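Local coordinates for putative cytochrome P450 154A1 (Streptomyces coelicolor, PDB 1ODO), which is a haem-binding protein of the cytochrome P450 family, holding protoporphyrin IX with its iron and also binding 4-phenyl-1H-imidazole, at residues 283-297 and 310-324. Residues are numbered along the deposited sequence; the frame is centred on the assembly and turned at random.
Sequences LRHEPAVKHLPLRYA and ARGEPILASYAAANR. With HEM (protoporphyrin IX containing Fe), chain B.
Arg324 reaches across to the end of helix 275-285 and takes hold of His285 through a single oxygen. Its chain, extended from CG to NE, delivers both NE and NH2 to His285 O, with NH2 at 2.9 Å; the acceptor lies in the guanidinium plane, and NE meets it on a lone pair. The same NH2 sits 3.1 Å above the centre of the His285 ring, whose plane is 30° from the guanidinium and whose NE2 is hydrogen-bonded to Asp333 O. Arg324 NH1 forms a salt bridge with the Asp333 carboxylate, so the group is fixed from several sides. Beside it, Arg284 NH1 donates to Asn323 O at 3.1 Å, from above the carbonyl plane, and Arg284 NE forms a salt bridge with Glu281.

Further along, strands 292-297 and 314-317 form an antiparallel pair in the mixed beta sheet of the P450 fold, interrupted by a beta bulge between Leu292 and Arg295. Arg295 and Ile315 exchange two backbone bonds. At the far end, where the chain rounds the type II turn 310-313, Ala297 O accepts from Gly312 N at 2.8 Å, and Ala297 CB packs 3.6 Å from Ala310 O.

From the strand face of Leu292 and Ile315, Arg295 places NH1 and NH2 on separate oxygens of one haem propionate, O1D at 2.8 Å and O2D at 2.9 Å respectively. Tyr319 OH also donates to O1D, which lies in the plane of the Tyr319 ring at its edge, while Ala317 CB lies over one ring face.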
loop_
_atom_site.group_PDB
_atom_site.type_symbol
_atom_site.label_atom_id
_atom_site.label_comp_id
_atom_site.label_asym_id
_atom_site.label_seq_id
_atom_site.Cartn_x
_atom_site.Cartn_y
_atom_site.Cartn_z
ATOM N N LEU A 283 -4.640 3.382 9.908
ATOM C CA LEU A 283 -3.504 3.705 9.048
ATOM C C LEU A 283 -2.252 3.941 9.894
ATOM O O LEU A 283 -1.135 3.641 9.476
ATOM C CB LEU A 283 -3.821 4.946 8.215
ATOM C CG LEU A 283 -4.858 4.700 7.117
ATOM C CD1 LEU A 283 -5.310 6.007 6.473
ATOM C CD2 LEU A 283 -4.242 3.782 6.080
ATOM N N ARG A 284 -2.439 4.473 11.095
ATOM C CA ARG A 284 -1.300 4.731 11.967
ATOM C C ARG A 284 -0.835 3.463 12.681
ATOM O O ARG A 284 0.343 3.116 12.643
ATOM C CB ARG A 284 -1.657 5.779 13.028
ATOM C CG ARG A 284 -0.478 6.167 13.942
ATOM C CD ARG A 284 -0.954 6.909 15.195
ATOM N NE ARG A 284 -1.648 6.002 16.109
ATOM C CZ ARG A 284 -1.033 5.106 16.876
ATOM N NH1 ARG A 284 0.291 5.006 16.852
ATOM N NH2 ARG A 284 -1.741 4.289 17.646
ATOM N N HIS A 285 -1.786 2.787 13.325
ATOM C CA HIS A 285 -1.549 1.559 14.088
ATOM C C HIS A 285 -1.179 0.302 13.292
ATOM O O HIS A 285 -0.321 -0.481 13.718
ATOM C CB HIS A 285 -2.787 1.294 14.963
ATOM C CG HIS A 285 -2.560 0.311 16.070
ATOM N ND1 HIS A 285 -3.084 -0.964 16.051
ATOM C CD2 HIS A 285 -1.882 0.423 17.238
ATOM C CE1 HIS A 285 -2.739 -1.597 17.159
ATOM N NE2 HIS A 285 -2.010 -0.776 17.896
ATOM N N GLU A 286 -1.827 0.094 12.152
ATOM C CA GLU A 286 -1.535 -1.076 11.326
ATOM C C GLU A 286 -1.594 -0.710 9.846
ATOM O O GLU A 286 -2.483 -1.156 9.120
ATOM C CB GLU A 286 -2.527 -2.206 11.620
ATOM C CG GLU A 286 -2.451 -2.739 13.045
ATOM C CD GLU A 286 -1.178 -3.523 13.334
ATOM O OE1 GLU A 286 -0.255 -3.536 12.489
ATOM O OE2 GLU A 286 -1.104 -4.127 14.422
ATOM N N PRO A 287 -0.646 0.122 9.386
ATOM C CA PRO A 287 -0.590 0.554 7.984
ATOM C C PRO A 287 -0.375 -0.635 7.047
ATOM O O PRO A 287 0.273 -1.612 7.424
ATOM C CB PRO A 287 0.580 1.542 7.973
ATOM C CG PRO A 287 1.467 1.031 9.069
ATOM C CD PRO A 287 0.478 0.681 10.158
ATOM N N ALA A 288 -0.910 -0.538 5.831
ATOM C CA ALA A 288 -0.788 -1.607 4.836
ATOM C C ALA A 288 0.614 -1.845 4.280
ATOM O O ALA A 288 0.936 -2.964 3.869
ATOM C CB ALA A 288 -1.768 -1.354 3.681
ATOM N N VAL A 289 1.440 -0.802 4.252
ATOM C CA VAL A 289 2.807 -0.914 3.744
ATOM C C VAL A 289 3.761 -0.616 4.902
ATOM O O VAL A 289 3.857 0.521 5.362
ATOM C CB VAL A 289 3.047 0.084 2.594
ATOM C CG1 VAL A 289 4.500 0.031 2.141
ATOM C CG2 VAL A 289 2.114 -0.246 1.437
ATOM N N LYS A 290 4.472 -1.639 5.365
ATOM C CA LYS A 290 5.403 -1.476 6.480
ATOM C C LYS A 290 6.753 -0.840 6.175
ATOM O O LYS A 290 7.283 -0.085 6.989
ATOM C CB LYS A 290 5.623 -2.834 7.155
ATOM C CG LYS A 290 4.335 -3.451 7.696
ATOM C CD LYS A 290 4.554 -4.878 8.188
ATOM C CE LYS A 290 4.796 -5.831 7.027
ATOM N NZ LYS A 290 5.004 -7.237 7.492
ATOM N N HIS A 291 7.314 -1.161 5.013
ATOM C CA HIS A 291 8.614 -0.623 4.601
ATOM C C HIS A 291 8.497 -0.267 3.128
ATOM O O HIS A 291 7.838 -0.984 2.368
ATOM C CB HIS A 291 9.708 -1.681 4.774
ATOM C CG HIS A 291 9.837 -2.207 6.169
ATOM N ND1 HIS A 291 10.492 -1.520 7.169
ATOM C CD2 HIS A 291 9.400 -3.360 6.729
ATOM C CE1 HIS A 291 10.452 -2.227 8.285
ATOM N NE2 HIS A 291 9.794 -3.349 8.044
ATOM N N LEU A 292 9.157 0.810 2.716
ATOM C CA LEU A 292 9.091 1.230 1.321
ATOM C C LEU A 292 10.425 1.259 0.583
ATOM O O LEU A 292 11.242 2.146 0.794
ATOM C CB LEU A 292 8.432 2.618 1.240
ATOM C CG LEU A 292 7.823 3.128 -0.078
ATOM C CD1 LEU A 292 8.907 3.380 -1.124
ATOM C CD2 LEU A 292 6.810 2.111 -0.583
ATOM N N PRO A 293 10.671 0.266 -0.279
ATOM C CA PRO A 293 11.926 0.240 -1.039
ATOM C C PRO A 293 11.700 1.103 -2.289
ATOM O O PRO A 293 10.667 0.976 -2.938
ATOM C CB PRO A 293 12.089 -1.236 -1.375
ATOM C CG PRO A 293 10.682 -1.689 -1.552
ATOM C CD PRO A 293 9.931 -1.002 -0.431
ATOM N N LEU A 294 12.624 2.001 -2.620
ATOM C CA LEU A 294 13.853 2.233 -1.879
ATOM C C LEU A 294 14.298 3.642 -2.283
ATOM O O LEU A 294 13.868 4.157 -3.317
ATOM C CB LEU A 294 14.907 1.205 -2.304
ATOM C CG LEU A 294 16.154 0.992 -1.443
ATOM C CD1 LEU A 294 15.744 0.525 -0.050
ATOM C CD2 LEU A 294 17.057 -0.054 -2.113
ATOM N N ARG A 295 15.132 4.272 -1.465
ATOM C CA ARG A 295 15.619 5.613 -1.765
ATOM C C ARG A 295 17.137 5.606 -1.670
ATOM O O ARG A 295 17.714 4.683 -1.101
ATOM C CB ARG A 295 15.019 6.636 -0.799
ATOM C CG ARG A 295 13.605 7.064 -1.186
ATOM C CD ARG A 295 13.043 8.074 -0.193
ATOM N NE ARG A 295 11.833 8.729 -0.684
ATOM C CZ ARG A 295 10.622 8.176 -0.707
ATOM N NH1 ARG A 295 10.430 6.938 -0.264
ATOM N NH2 ARG A 295 9.594 8.873 -1.169
ATOM N N TYR A 296 17.780 6.626 -2.225
ATOM C CA TYR A 296 19.237 6.704 -2.196
ATOM C C TYR A 296 19.732 8.104 -1.873
ATOM O O TYR A 296 19.087 9.095 -2.202
ATOM C CB TYR A 296 19.799 6.256 -3.551
ATOM C CG TYR A 296 18.960 5.163 -4.164
ATOM C CD1 TYR A 296 17.924 5.467 -5.047
ATOM C CD2 TYR A 296 19.106 3.840 -3.748
ATOM C CE1 TYR A 296 17.042 4.479 -5.492
ATOM C CE2 TYR A 296 18.234 2.849 -4.181
ATOM C CZ TYR A 296 17.204 3.172 -5.046
ATOM O OH TYR A 296 16.311 2.195 -5.426
ATOM N N ALA A 297 20.886 8.177 -1.222
ATOM C CA ALA A 297 21.465 9.461 -0.862
ATOM C C ALA A 297 22.189 10.030 -2.077
ATOM O O ALA A 297 23.090 9.396 -2.628
ATOM C CB ALA A 297 22.437 9.289 0.300
ATOM N N ALA A 310 26.294 7.529 3.510
ATOM C CA ALA A 310 27.183 7.864 2.401
ATOM C C ALA A 310 26.473 8.003 1.064
ATOM O O ALA A 310 25.460 7.352 0.814
ATOM C CB ALA A 310 28.289 6.814 2.294
ATOM N N ARG A 311 27.009 8.867 0.208
ATOM C CA ARG A 311 26.423 9.079 -1.110
ATOM C C ARG A 311 26.300 7.712 -1.769
ATOM O O ARG A 311 27.233 6.911 -1.721
ATOM C CB ARG A 311 27.329 9.971 -1.969
ATOM C CG ARG A 311 26.772 10.249 -3.360
ATOM C CD ARG A 311 27.693 11.145 -4.180
ATOM N NE ARG A 311 28.910 10.447 -4.584
ATOM C CZ ARG A 311 29.890 10.999 -5.290
ATOM N NH1 ARG A 311 29.802 12.266 -5.676
ATOM N NH2 ARG A 311 30.960 10.282 -5.613
ATOM N N GLY A 312 25.147 7.443 -2.370
ATOM C CA GLY A 312 24.945 6.165 -3.027
ATOM C C GLY A 312 24.380 5.044 -2.172
ATOM O O GLY A 312 24.029 3.994 -2.703
ATOM N N GLU A 313 24.287 5.240 -0.858
ATOM C CA GLU A 313 23.745 4.185 0.000
ATOM C C GLU A 313 22.220 4.246 0.012
ATOM O O GLU A 313 21.635 5.329 -0.072
ATOM C CB GLU A 313 24.303 4.301 1.421
ATOM C CG GLU A 313 25.799 4.041 1.498
ATOM C CD GLU A 313 26.312 3.929 2.921
ATOM O OE1 GLU A 313 25.805 4.652 3.805
ATOM O OE2 GLU A 313 27.239 3.127 3.153
ATOM N N PRO A 314 21.556 3.080 0.107
ATOM C CA PRO A 314 20.089 3.025 0.118
ATOM C C PRO A 314 19.452 3.438 1.434
ATOM O O PRO A 314 20.059 3.330 2.501
ATOM C CB PRO A 314 19.782 1.559 -0.218
ATOM C CG PRO A 314 21.058 1.045 -0.833
ATOM C CD PRO A 314 22.113 1.725 -0.013
ATOM N N ILE A 315 18.202 3.882 1.333
ATOM C CA ILE A 315 17.422 4.327 2.482
ATOM C C ILE A 315 16.052 3.663 2.416
ATOM O O ILE A 315 15.331 3.811 1.429
ATOM C CB ILE A 315 17.237 5.854 2.454
ATOM C CG1 ILE A 315 18.598 6.536 2.585
ATOM C CG2 ILE A 315 16.278 6.291 3.564
ATOM C CD1 ILE A 315 18.566 8.034 2.326
ATOM N N LEU A 316 15.706 2.929 3.466
ATOM C CA LEU A 316 14.425 2.233 3.541
ATOM C C LEU A 316 13.487 2.909 4.541
ATOM O O LEU A 316 13.749 2.906 5.738
ATOM C CB LEU A 316 14.650 0.781 3.971
ATOM C CG LEU A 316 13.410 -0.113 4.063
ATOM C CD1 LEU A 316 12.959 -0.520 2.660
ATOM C CD2 LEU A 316 13.748 -1.347 4.894
ATOM N N ALA A 317 12.396 3.484 4.052
ATOM C CA ALA A 317 11.447 4.149 4.937
ATOM C C ALA A 317 10.627 3.077 5.649
ATOM O O ALA A 317 9.891 2.327 5.006
ATOM C CB ALA A 317 10.532 5.070 4.132
ATOM N N SER A 318 10.772 2.997 6.969
ATOM C CA SER A 318 10.043 2.012 7.772
ATOM C C SER A 318 8.865 2.703 8.458
ATOM O O SER A 318 8.897 3.007 9.652
ATOM C CB SER A 318 10.995 1.381 8.795
ATOM O OG SER A 318 11.993 0.617 8.130
ATOM N N TYR A 319 7.822 2.934 7.668
ATOM C CA TYR A 319 6.597 3.595 8.106
ATOM C C TYR A 319 5.827 3.021 9.284
ATOM O O TYR A 319 5.397 3.771 10.167
ATOM C CB TYR A 319 5.661 3.721 6.905
ATOM C CG TYR A 319 6.215 4.600 5.808
ATOM C CD1 TYR A 319 6.032 4.272 4.467
ATOM C CD2 TYR A 319 6.891 5.782 6.111
ATOM C CE1 TYR A 319 6.506 5.102 3.451
ATOM C CE2 TYR A 319 7.367 6.622 5.103
ATOM C CZ TYR A 319 7.168 6.273 3.777
ATOM O OH TYR A 319 7.629 7.098 2.775
ATOM N N ALA A 320 5.631 1.707 9.293
ATOM C CA ALA A 320 4.899 1.063 10.377
ATOM C C ALA A 320 5.568 1.308 11.723
ATOM O O ALA A 320 4.902 1.674 12.692
ATOM C CB ALA A 320 4.776 -0.436 10.112
ATOM N N ALA A 321 6.884 1.117 11.777
ATOM C CA ALA A 321 7.633 1.322 13.016
ATOM C C ALA A 321 7.626 2.796 13.409
ATOM O O ALA A 321 7.529 3.132 14.592
ATOM C CB ALA A 321 9.068 0.833 12.848
ATOM N N ALA A 322 7.728 3.670 12.412
ATOM C CA ALA A 322 7.735 5.108 12.650
ATOM C C ALA A 322 6.398 5.600 13.198
ATOM O O ALA A 322 6.360 6.493 14.048
ATOM C CB ALA A 322 8.073 5.851 11.356
ATOM N N ASN A 323 5.303 5.020 12.716
ATOM C CA ASN A 323 3.977 5.422 13.176
ATOM C C ASN A 323 3.788 5.145 14.665
ATOM O O ASN A 323 2.887 5.699 15.291
ATOM C CB ASN A 323 2.881 4.689 12.400
ATOM C CG ASN A 323 2.672 5.243 11.000
ATOM O OD1 ASN A 323 3.213 6.290 10.636
ATOM N ND2 ASN A 323 1.861 4.544 10.210
ATOM N N ARG A 324 4.635 4.281 15.220
ATOM C CA ARG A 324 4.558 3.928 16.637
ATOM C C ARG A 324 5.722 4.477 17.451
ATOM O O ARG A 324 5.971 4.028 18.572
ATOM C CB ARG A 324 4.496 2.403 16.789
ATOM C CG ARG A 324 3.155 1.784 16.361
ATOM C CD ARG A 324 3.322 0.305 16.031
ATOM N NE ARG A 324 2.066 -0.382 15.722
ATOM C CZ ARG A 324 1.451 -1.219 16.555
ATOM N NH1 ARG A 324 1.971 -1.466 17.752
ATOM N NH2 ARG A 324 0.339 -1.839 16.184
HETATM C CHA HEM B . 2.707 5.628 -3.438
HETATM C CHB HEM B . -1.376 4.948 -5.898
HETATM C CHC HEM B . -3.417 2.989 -1.985
HETATM C CHD HEM B . 0.672 3.654 0.447
HETATM C C1A HEM B . 1.787 5.640 -4.458
HETATM C C2A HEM B . 2.003 6.152 -5.807
HETATM C C3A HEM B . 0.869 5.958 -6.495
HETATM C C4A HEM B . -0.093 5.327 -5.602
HETATM C CMA HEM B . 0.585 6.315 -7.965
HETATM C CAA HEM B . 3.322 6.787 -6.298
HETATM C CBA HEM B . 3.385 8.277 -5.917
HETATM C CGA HEM B . 4.657 9.011 -6.339
HETATM O O1A HEM B . 5.739 8.326 -6.290
HETATM O O2A HEM B . 4.566 10.188 -6.683
HETATM C C1B HEM B . -2.284 4.352 -5.063
HETATM C C2B HEM B . -3.629 3.968 -5.453
HETATM C C3B HEM B . -4.213 3.415 -4.352
HETATM C C4B HEM B . -3.241 3.451 -3.282
HETATM C CMB HEM B . -4.227 4.171 -6.861
HETATM C CAB HEM B . -5.631 2.833 -4.196
HETATM C CBB HEM B . -6.761 3.865 -4.345
HETATM C C1C HEM B . -2.470 3.010 -0.971
HETATM C C2C HEM B . -2.705 2.494 0.387
HETATM C C3C HEM B . -1.554 2.676 1.072
HETATM C C4C HEM B . -0.618 3.301 0.159
HETATM C CMC HEM B . -4.058 1.867 0.846
HETATM C CAC HEM B . -1.174 2.325 2.535
HETATM C CBC HEM B . -2.175 2.719 3.627
HETATM C C1D HEM B . 1.589 4.240 -0.380
HETATM C C2D HEM B . 2.949 4.577 -0.027
HETATM C C3D HEM B . 3.528 5.124 -1.121
HETATM C C4D HEM B . 2.522 5.143 -2.158
HETATM C CMD HEM B . 3.582 4.320 1.355
HETATM C CAD HEM B . 4.986 5.598 -1.231
HETATM C CBD HEM B . 5.391 6.861 -0.463
HETATM C CGD HEM B . 6.875 7.055 -0.694
HETATM O O1D HEM B . 7.654 6.857 0.247
HETATM O O2D HEM B . 7.221 7.365 -1.857
HETATM N NA HEM B . 0.504 5.154 -4.363
HETATM N NB HEM B . -2.067 4.018 -3.730
HETATM N NC HEM B . -1.193 3.501 -1.080
HETATM N ND HEM B . 1.334 4.588 -1.703
HETATM FE FE HEM B . -0.346 4.329 -2.706
HETATM O O HOH W 1 2.279 0.928 12.972
HETATM O O HOH W 2 8.147 -0.483 9.656
HETATM O O HOH W 3 12.410 4.634 0.960
#